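Local coordinates for FKBP-type peptidyl-prolyl cis-trans isomerase 3 (Arabidopsis thaliana, PDB 1U79), which catalyses the cis-trans isomerization of peptidyl-proline bonds in the chloroplast thylakoid lumen and regulates accumulation of the Rieske protein of photosynthetic electron transport, at residues Ser10-Phe16 with Asp78-Pro82; Gly30-His36 with Lys55-Ile61. All coordinates share one frame; numbering follows the deposited sequence.

Interaction 1 of 2, residues Ser10-Phe16 with Asp78-Pro82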
loop_
_atom_site.group_PDB
_atom_site.type_symbol
_atom_site.label_atom_id
_atom_site.label_comp_id
_atom_site.label_asym_id
_atom_site.label_seq_id
_atom_site.Cartn_x
_atom_site.Cartn_y
_atom_site.Cartn_z
ATOM N N SER A 10 -13.345 3.443 2.938
ATOM C CA SER A 10 -13.837 2.447 3.883
ATOM C C SER A 10 -14.042 3.083 5.253
ATOM O O SER A 10 -13.606 4.207 5.491
ATOM C CB SER A 10 -12.832 1.295 4.009
ATOM O OG SER A 10 -11.709 1.691 4.772
ATOM N N PRO A 11 -14.712 2.368 6.172
ATOM C CA PRO A 11 -14.987 2.841 7.531
ATOM C C PRO A 11 -13.759 3.359 8.276
ATOM O O PRO A 11 -13.867 4.257 9.106
ATOM C CB PRO A 11 -15.561 1.603 8.214
ATOM C CG PRO A 11 -16.316 0.938 7.110
ATOM C CD PRO A 11 -15.336 1.049 5.946
ATOM N N SER A 12 -12.594 2.788 7.978
ATOM C CA SER A 12 -11.358 3.171 8.661
ATOM C C SER A 12 -10.628 4.368 8.069
ATOM O O SER A 12 -9.668 4.861 8.657
ATOM C CB SER A 12 -10.401 1.988 8.674
ATOM O OG SER A 12 -9.908 1.751 7.366
ATOM N N GLY A 13 -11.073 4.829 6.909
ATOM C CA GLY A 13 -10.404 5.936 6.255
ATOM C C GLY A 13 -9.526 5.436 5.117
ATOM O O GLY A 13 -9.190 6.182 4.201
ATOM N N LEU A 14 -9.128 4.170 5.183
ATOM C CA LEU A 14 -8.310 3.588 4.128
ATOM C C LEU A 14 -9.176 3.613 2.874
ATOM O O LEU A 14 -10.273 3.042 2.862
ATOM C CB LEU A 14 -7.937 2.140 4.477
ATOM C CG LEU A 14 -6.988 1.391 3.541
ATOM C CD1 LEU A 14 -5.639 2.111 3.456
ATOM C CD2 LEU A 14 -6.797 -0.032 4.058
ATOM N N ALA A 15 -8.697 4.265 1.820
ATOM C CA ALA A 15 -9.473 4.350 0.589
ATOM C C ALA A 15 -8.727 3.730 -0.581
ATOM O O ALA A 15 -7.497 3.647 -0.577
ATOM C CB ALA A 15 -9.812 5.792 0.283
ATOM N N PHE A 16 -9.474 3.299 -1.586
ATOM C CA PHE A 16 -8.860 2.667 -2.737
ATOM C C PHE A 16 -9.663 2.896 -4.006
ATOM O O PHE A 16 -10.814 3.328 -3.967
ATOM C CB PHE A 16 -8.786 1.158 -2.519
ATOM C CG PHE A 16 -10.105 0.456 -2.767
ATOM C CD1 PHE A 16 -11.149 0.565 -1.858
ATOM C CD2 PHE A 16 -10.322 -0.245 -3.951
ATOM C CE1 PHE A 16 -12.401 -0.013 -2.125
ATOM C CE2 PHE A 16 -11.572 -0.826 -4.227
ATOM C CZ PHE A 16 -12.609 -0.704 -3.306
ATOM N N ASP A 78 -13.045 -4.362 6.088
ATOM C CA ASP A 78 -14.425 -3.910 5.967
ATOM C C ASP A 78 -14.468 -2.779 4.942
ATOM O O ASP A 78 -13.744 -1.790 5.067
ATOM C CB ASP A 78 -14.948 -3.398 7.306
ATOM C CG ASP A 78 -15.550 -4.492 8.161
ATOM O OD1 ASP A 78 -15.454 -5.675 7.782
ATOM O OD2 ASP A 78 -16.126 -4.160 9.221
ATOM N N GLY A 79 -15.310 -2.924 3.923
ATOM C CA GLY A 79 -15.403 -1.891 2.914
ATOM C C GLY A 79 -14.275 -1.941 1.894
ATOM O O GLY A 79 -14.210 -1.108 0.995
ATOM N N ILE A 80 -13.376 -2.909 2.028
ATOM C CA ILE A 80 -12.277 -3.031 1.079
ATOM C C ILE A 80 -12.120 -4.448 0.546
ATOM O O ILE A 80 -11.710 -5.352 1.272
ATOM C CB ILE A 80 -10.927 -2.602 1.707
ATOM C CG1 ILE A 80 -10.980 -1.122 2.080
ATOM C CG2 ILE A 80 -9.783 -2.859 0.719
ATOM C CD1 ILE A 80 -9.684 -0.565 2.617
ATOM N N PRO A 81 -12.461 -4.664 -0.734
ATOM C CA PRO A 81 -12.320 -6.004 -1.301
ATOM C C PRO A 81 -10.846 -6.257 -1.573
ATOM O O PRO A 81 -10.069 -5.322 -1.739
ATOM C CB PRO A 81 -13.129 -5.922 -2.591
ATOM C CG PRO A 81 -12.890 -4.517 -3.024
ATOM C CD PRO A 81 -13.002 -3.725 -1.733
ATOM N N PRO A 82 -10.451 -7.526 -1.657
ATOM C CA PRO A 82 -9.060 -7.903 -1.913
ATOM C C PRO A 82 -8.616 -7.565 -3.318
ATOM O O PRO A 82 -9.434 -7.486 -4.239
ATOM C CB PRO A 82 -9.058 -9.425 -1.729
ATOM C CG PRO A 82 -10.400 -9.743 -1.099
ATOM C CD PRO A 82 -11.321 -8.710 -1.620
HETATM O O HOH W 1 -12.137 -0.507 6.813
#

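Interaction 2 of 2, residues Gly30-His36 with Lys55-Ile61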
loop_
_atom_site.group_PDB
_atom_site.type_symbol
_atom_site.label_atom_id
_atom_site.label_comp_id
_atom_site.label_asym_id
_atom_site.label_seq_id
_atom_site.Cartn_x
_atom_site.Cartn_y
_atom_site.Cartn_z
ATOM N N GLY A 30 -1.293 -14.747 4.513
ATOM C CA GLY A 30 -0.111 -15.555 4.783
ATOM C C GLY A 30 0.751 -15.997 3.613
ATOM O O GLY A 30 1.781 -16.644 3.816
ATOM N N GLN A 31 0.342 -15.661 2.396
ATOM C CA GLN A 31 1.091 -16.046 1.205
ATOM C C GLN A 31 2.228 -15.079 0.888
ATOM O O GLN A 31 2.122 -13.873 1.128
ATOM C CB GLN A 31 0.146 -16.132 0.003
ATOM C CG GLN A 31 0.789 -16.590 -1.297
ATOM C CD GLN A 31 -0.241 -17.112 -2.302
ATOM O OE1 GLN A 31 -1.143 -16.385 -2.721
ATOM N NE2 GLN A 31 -0.108 -18.380 -2.684
ATOM N N LEU A 32 3.320 -15.622 0.364
ATOM C CA LEU A 32 4.465 -14.800 -0.020
ATOM C C LEU A 32 4.100 -14.263 -1.391
ATOM O O LEU A 32 3.885 -15.043 -2.325
ATOM C CB LEU A 32 5.742 -15.642 -0.135
ATOM C CG LEU A 32 7.040 -14.828 -0.255
ATOM C CD1 LEU A 32 7.306 -14.126 1.063
ATOM C CD2 LEU A 32 8.218 -15.737 -0.608
ATOM N N ILE A 33 4.028 -12.943 -1.528
ATOM C CA ILE A 33 3.665 -12.351 -2.813
ATOM C C ILE A 33 4.681 -11.332 -3.295
ATOM O O ILE A 33 5.576 -10.931 -2.549
ATOM C CB ILE A 33 2.300 -11.642 -2.736
ATOM C CG1 ILE A 33 2.386 -10.439 -1.798
ATOM C CG2 ILE A 33 1.236 -12.628 -2.251
ATOM C CD1 ILE A 33 1.125 -9.572 -1.774
ATOM N N LYS A 34 4.514 -10.913 -4.546
ATOM C CA LYS A 34 5.387 -9.924 -5.175
ATOM C C LYS A 34 4.560 -8.720 -5.589
ATOM O O LYS A 34 3.465 -8.878 -6.139
ATOM C CB LYS A 34 6.024 -10.467 -6.454
ATOM C CG LYS A 34 6.990 -11.614 -6.307
ATOM C CD LYS A 34 7.558 -11.945 -7.682
ATOM C CE LYS A 34 8.576 -13.067 -7.631
ATOM N NZ LYS A 34 9.149 -13.337 -8.982
ATOM N N ALA A 35 5.091 -7.524 -5.356
ATOM C CA ALA A 35 4.387 -6.322 -5.752
ATOM C C ALA A 35 5.328 -5.198 -6.129
ATOM O O ALA A 35 6.334 -4.963 -5.459
ATOM C CB ALA A 35 3.465 -5.849 -4.633
ATOM N N HIS A 36 5.010 -4.525 -7.229
ATOM C CA HIS A 36 5.780 -3.359 -7.638
ATOM C C HIS A 36 4.960 -2.218 -7.054
ATOM O O HIS A 36 3.754 -2.371 -6.843
ATOM C CB HIS A 36 5.862 -3.264 -9.159
ATOM C CG HIS A 36 7.102 -3.881 -9.721
ATOM N ND1 HIS A 36 8.362 -3.395 -9.438
ATOM C CD2 HIS A 36 7.283 -4.961 -10.516
ATOM C CE1 HIS A 36 9.264 -4.153 -10.036
ATOM N NE2 HIS A 36 8.636 -5.109 -10.696
ATOM N N LYS A 55 13.730 -3.794 -8.021
ATOM C CA LYS A 55 13.100 -5.096 -7.861
ATOM C C LYS A 55 11.765 -4.963 -7.150
ATOM O O LYS A 55 11.554 -4.030 -6.372
ATOM C CB LYS A 55 14.011 -6.036 -7.065
ATOM C CG LYS A 55 14.324 -5.547 -5.654
ATOM C CD LYS A 55 15.092 -6.593 -4.859
ATOM C CE LYS A 55 15.370 -6.114 -3.444
ATOM N NZ LYS A 55 16.061 -7.154 -2.626
ATOM N N PRO A 56 10.834 -5.888 -7.427
ATOM C CA PRO A 56 9.534 -5.813 -6.767
ATOM C C PRO A 56 9.760 -6.170 -5.315
ATOM O O PRO A 56 10.809 -6.719 -4.962
ATOM C CB PRO A 56 8.717 -6.876 -7.500
ATOM C CG PRO A 56 9.750 -7.916 -7.813
ATOM C CD PRO A 56 10.917 -7.076 -8.298
ATOM N N LEU A 57 8.794 -5.856 -4.466
ATOM C CA LEU A 57 8.936 -6.182 -3.062
ATOM C C LEU A 57 8.361 -7.572 -2.851
ATOM O O LEU A 57 7.223 -7.841 -3.242
ATOM C CB LEU A 57 8.180 -5.171 -2.196
ATOM C CG LEU A 57 8.275 -5.374 -0.687
ATOM C CD1 LEU A 57 9.694 -5.027 -0.237
ATOM C CD2 LEU A 57 7.255 -4.504 0.039
ATOM N N THR A 58 9.154 -8.464 -2.263
ATOM C CA THR A 58 8.683 -9.811 -1.980
ATOM C C THR A 58 8.424 -9.860 -0.475
ATOM O O THR A 58 9.318 -9.585 0.319
ATOM C CB THR A 58 9.727 -10.870 -2.406
ATOM O OG1 THR A 58 9.860 -10.859 -3.838
ATOM C CG2 THR A 58 9.291 -12.263 -1.955
ATOM N N PHE A 59 7.191 -10.172 -0.080
ATOM C CA PHE A 59 6.832 -10.204 1.341
ATOM C C PHE A 59 5.564 -11.020 1.568
ATOM O O PHE A 59 4.839 -11.303 0.610
ATOM C CB PHE A 59 6.584 -8.771 1.837
ATOM C CG PHE A 59 5.392 -8.096 1.184
ATOM C CD1 PHE A 59 4.226 -7.864 1.903
ATOM C CD2 PHE A 59 5.440 -7.703 -0.153
ATOM C CE1 PHE A 59 3.118 -7.247 1.301
ATOM C CE2 PHE A 59 4.344 -7.092 -0.767
ATOM C CZ PHE A 59 3.180 -6.862 -0.035
ATOM N N ARG A 60 5.293 -11.427 2.810
ATOM C CA ARG A 60 4.037 -12.148 3.029
ATOM C C ARG A 60 2.981 -11.148 3.417
ATOM O O ARG A 60 3.223 -10.214 4.175
ATOM C CB ARG A 60 4.057 -13.244 4.104
ATOM C CG ARG A 60 5.242 -13.426 4.973
ATOM C CD ARG A 60 5.304 -14.932 5.204
ATOM N NE ARG A 60 5.495 -15.517 3.887
ATOM C CZ ARG A 60 4.963 -16.651 3.458
ATOM N NH1 ARG A 60 4.185 -17.378 4.241
ATOM N NH2 ARG A 60 5.195 -17.033 2.217
ATOM N N ILE A 61 1.790 -11.368 2.896
ATOM C CA ILE A 61 0.687 -10.471 3.133
ATOM C C ILE A 61 -0.173 -10.915 4.307
ATOM O O ILE A 61 -0.348 -12.111 4.558
ATOM C CB ILE A 61 -0.167 -10.375 1.850
ATOM C CG1 ILE A 61 -1.279 -9.341 2.029
ATOM C CG2 ILE A 61 -0.728 -11.762 1.483
ATOM C CD1 ILE A 61 -0.774 -7.911 2.002
#

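Interaction 1 of 2, residues Ser10-Phe16 with Asp78-Pro82
Ile80 and Pro81 pack against Leu14 and Phe16 where the N-terminal beta hairpin of this FKBP domain, strands 8-9 and 15-18, meets the loop between helix 68-75 and strand 88-93. Apolar contacts dominate. The Ile80 side chain meets Leu14 at about a right angle, and its CD1 presses tightly on Leu14, 3.3 Å from CD2. With Ile80 CG1 anti to the carbonyl carbon (chi1 -63°) and the chain extended beyond it, that methyl reaches Leu14 while CG1 rests on Ser10 CB at 3.6 Å. Pro81 meets the outer end of the Phe16 ring obliquely, its CD 3.4 Å from Phe16 CZ; Arg89 and Leu91 of strand 88-93 also touch this ring. A backbone carbonyl packs here too: Asp78 O lies 3.4 Å from Pro11 CD, at the start of the type I turn from Ser10 to Gly13.

No direct hydrogen bond joins the segments; a water bridges them, donating to both Ser10 OG and Asp78 O, the latter at 2.7 Å. Ser10 OG accepts a further bond from Ser12 OG and itself donates to Leu14 O at 2.7 Å, in the carbonyl plane and on a lone pair, while Ser10 N binds the same oxygen.

Interaction 2 of 2, residues Gly30-His36 with Lys55-Ile61
Ile33 and Phe59 face each other as a hydrogen-bonded pair of the antiparallel FKBP beta sheet, where strand 32-36 runs antiparallel beside strand 57-60. Ile33 CG1 sits over one face of the Phe59 ring, offset toward its rim, in a CH-pi contact 4.2 Å from the ring centroid. Chi1 of 66° places this branch between the backbone N and the carbonyl carbon, and CD1 extends onward to Phe59 CZ and to Ile61 CB at 3.9 Å. Ala35 CB approaches the same ring at its edge, near the plane. Ile33, Ala35, Leu57 and Phe59 share the face of the sheet turned to helix 68-75, whose Trp70 ring meets Phe59 with the two planes inclined to each other and whose Ile74 also touches it.

On the other face, Thr58 presents CG2 to Leu32 CG at 3.8 Å. Its OG1 is turned toward Lys34 CG; these two side chains lie side by side and point the same way, the lysine chain extended beyond CG.

Beyond the strand pairing, Pro56 crosses His36 obliquely and sets CB over the centre of the imidazole in a CH-pi contact, 3.7 Å from its centroid and 11° off the ring normal. The Tyr51 ring stacks with this imidazole, and a hydrogen bond between His36 ND1 and Ser50 OG holds the ring's rotation.

Six backbone hydrogen bonds join the segments and continue past the strand at the Ile61 end, where Gly30 N donates to Ile61 O and Ile61 N to Gln31 O. The straightest runs from Ile33 N to Phe59 O, 2.8 Å long at 172°, its donor tilted out of the carbonyl plane.

Both contacts reach the same curled antiparallel sheet, interaction 1 through strand 15-18 and interaction 2 through strands 32-40 and 57-60; their centres are 21 Å apart and their nearest atoms about 9 Å apart, without touching. Along the chain, residues 10-16 come first, both segments of interaction 2 follow, and residues 78-82 come last, so interaction 1 encloses interaction 2 in sequence. Strand 119-128 pairs with both strand 32-40 and strand 88-93, and the latter pairs with strand 15-18, which connects the two sites through the sheet. Helix 68-75 packs on interaction 2 and leads into the loop used by interaction 1. Interaction 1 packs the N-terminal hairpin on that loop, while interaction 2 pairs two strands of the sheet.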